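Local atomic coordinates of CD180 antigen (Mus musculus, PDB entry 3T6Q), a protein that may cooperate with MD-1 and TLR4 in the innate response of B cells to bacterial lipopolysaccharide, leading to NF-kappa-B activation. Residues S258-K263 and E282-A287. Numbering follows the deposited sequence.
Sequences SINLQK and ELDLTA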
loop_
_atom_site.group_PDB
_atom_site.type_symbol
_atom_site.label_atom_id
_atom_site.label_comp_id
_atom_site.label_asym_id
_atom_site.label_seq_id
_atom_site.Cartn_x
_atom_site.Cartn_y
_atom_site.Cartn_z
ATOM N N SER A 258 -6.963 28.298 -17.015
ATOM C CA SER A 258 -6.811 27.216 -17.989
ATOM C C SER A 258 -7.422 25.974 -17.417
ATOM O O SER A 258 -7.179 25.648 -16.245
ATOM C CB SER A 258 -5.321 27.002 -18.317
ATOM O OG SER A 258 -5.127 25.863 -19.142
ATOM N N ILE A 259 -8.207 25.268 -18.232
ATOM C CA ILE A 259 -8.861 24.051 -17.750
ATOM C C ILE A 259 -8.684 22.939 -18.767
ATOM O O ILE A 259 -8.758 23.177 -20.004
ATOM C CB ILE A 259 -10.353 24.268 -17.401
ATOM C CG1 ILE A 259 -10.994 23.005 -16.826
ATOM C CG2 ILE A 259 -11.138 24.771 -18.595
ATOM C CD1 ILE A 259 -12.351 23.303 -16.147
ATOM N N ASN A 260 -8.474 21.717 -18.252
ATOM C CA ASN A 260 -8.337 20.551 -19.138
ATOM C C ASN A 260 -9.468 19.600 -18.777
ATOM O O ASN A 260 -9.687 19.296 -17.580
ATOM C CB ASN A 260 -6.941 19.888 -18.911
ATOM C CG ASN A 260 -6.703 18.715 -19.876
ATOM O OD1 ASN A 260 -7.430 17.731 -19.839
ATOM N ND2 ASN A 260 -5.706 18.824 -20.703
ATOM N N LEU A 261 -10.212 19.137 -19.781
ATOM C CA LEU A 261 -11.287 18.203 -19.585
ATOM C C LEU A 261 -11.127 16.967 -20.494
ATOM O O LEU A 261 -12.115 16.395 -20.963
ATOM C CB LEU A 261 -12.633 18.929 -19.891
ATOM C CG LEU A 261 -13.030 19.913 -18.775
ATOM C CD1 LEU A 261 -14.049 20.968 -19.189
ATOM C CD2 LEU A 261 -13.519 19.120 -17.536
ATOM N N GLN A 262 -9.891 16.569 -20.760
ATOM C CA GLN A 262 -9.693 15.494 -21.740
ATOM C C GLN A 262 -10.451 14.191 -21.403
ATOM O O GLN A 262 -10.625 13.844 -20.215
ATOM C CB GLN A 262 -8.185 15.223 -21.903
ATOM C CG GLN A 262 -7.535 14.556 -20.665
ATOM C CD GLN A 262 -6.327 13.688 -21.054
ATOM O OE1 GLN A 262 -5.477 14.104 -21.813
ATOM N NE2 GLN A 262 -6.267 12.481 -20.522
ATOM N N LYS A 263 -10.897 13.499 -22.455
ATOM C CA LYS A 263 -11.415 12.118 -22.397
ATOM C C LYS A 263 -12.763 11.991 -21.727
ATOM O O LYS A 263 -13.277 10.894 -21.620
ATOM C CB LYS A 263 -10.404 11.134 -21.803
ATOM C CG LYS A 263 -9.147 11.005 -22.672
ATOM C CD LYS A 263 -8.496 9.634 -22.519
ATOM C CE LYS A 263 -7.441 9.441 -23.616
ATOM N NZ LYS A 263 -8.026 8.953 -24.889
ATOM N N GLU A 282 -7.867 29.396 -21.534
ATOM C CA GLU A 282 -7.441 28.215 -22.280
ATOM C C GLU A 282 -8.365 27.073 -21.934
ATOM O O GLU A 282 -8.690 26.875 -20.739
ATOM C CB GLU A 282 -6.039 27.771 -21.888
ATOM C CG GLU A 282 -5.006 28.865 -21.914
ATOM C CD GLU A 282 -3.587 28.293 -21.869
ATOM O OE1 GLU A 282 -3.408 27.020 -21.978
ATOM O OE2 GLU A 282 -2.669 29.130 -21.714
ATOM N N LEU A 283 -8.798 26.347 -22.964
ATOM C CA LEU A 283 -9.706 25.210 -22.755
ATOM C C LEU A 283 -9.184 24.012 -23.565
ATOM O O LEU A 283 -8.904 24.114 -24.781
ATOM C CB LEU A 283 -11.156 25.558 -23.168
ATOM C CG LEU A 283 -12.157 24.410 -23.363
ATOM C CD1 LEU A 283 -12.401 23.765 -21.997
ATOM C CD2 LEU A 283 -13.416 25.046 -23.920
ATOM N N ASP A 284 -9.043 22.889 -22.888
ATOM C CA ASP A 284 -8.510 21.674 -23.551
ATOM C C ASP A 284 -9.572 20.577 -23.584
ATOM O O ASP A 284 -9.935 20.017 -22.536
ATOM C CB ASP A 284 -7.258 21.163 -22.817
ATOM C CG ASP A 284 -6.486 20.122 -23.635
ATOM O OD1 ASP A 284 -7.134 19.206 -24.232
ATOM O OD2 ASP A 284 -5.236 20.262 -23.720
ATOM N N LEU A 285 -10.025 20.226 -24.786
ATOM C CA LEU A 285 -11.054 19.171 -24.963
ATOM C C LEU A 285 -10.509 17.969 -25.751
ATOM O O LEU A 285 -11.219 17.379 -26.572
ATOM C CB LEU A 285 -12.275 19.775 -25.632
ATOM C CG LEU A 285 -12.993 20.883 -24.807
ATOM C CD1 LEU A 285 -14.021 21.602 -25.681
ATOM C CD2 LEU A 285 -13.691 20.286 -23.580
ATOM N N THR A 286 -9.236 17.635 -25.503
ATOM C CA THR A 286 -8.554 16.525 -26.167
ATOM C C THR A 286 -9.335 15.213 -26.009
ATOM O O THR A 286 -9.722 14.838 -24.876
ATOM C CB THR A 286 -7.137 16.332 -25.607
ATOM O OG1 THR A 286 -6.346 17.466 -25.937
ATOM C CG2 THR A 286 -6.470 15.047 -26.264
ATOM N N ALA A 287 -9.609 14.561 -27.127
ATOM C CA ALA A 287 -10.194 13.192 -27.119
ATOM C C ALA A 287 -11.524 13.104 -26.355
ATOM O O ALA A 287 -11.712 12.177 -25.563
ATOM C CB ALA A 287 -9.179 12.191 -26.565
HETATM O O HOH W 1 -11.006 9.432 -25.388
#
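N260 and D284 run alongside each other at matching positions of consecutive leucine-rich repeats, and each closes an Asx turn where its strand ends. The strands 258-260 and 282-284 are neighbouring parallel strands on the concave side of the solenoid of a Toll-like receptor family protein; their directions differ by only 4°. Their pairing is backbone work: I259 N donates to E282 O (3.0 Å), and I259 O in turn takes D284 N (2.9 Å). L261 N then reaches D284 O at 2.9 Å in a nearly straight bond. Beyond the strands K263 N still reaches T286 O (3.0 Å), but T286 N is diverted to D284 OD1.

On the face carrying S258, N260, E282 and D284, matching torsions (chi1 -176° and -167°) set CG of both turn-forming side chains beside the carbonyl carbon, from where each OD1 meets the N-H two residues on. D284 OD1 is gripped twice, by T286 N and, at its syn lone pair, by T286 OG1 at 2.6 Å. N260 ND2 sits 3.3 Å from D284 CG, yet its angle to OD2 is too poor for a hydrogen bond.

On the opposite face I259 CG2 meets L283 CD1 at 3.8 Å; in the loops that follow, L285 CD2 packs on L261 CB, and the L285 side chain also touches F266 and F274. Beyond the turns, K263 NZ forms a salt bridge with E236, while a water accepts from that NZ and donates to A287 O at 2.8 Å.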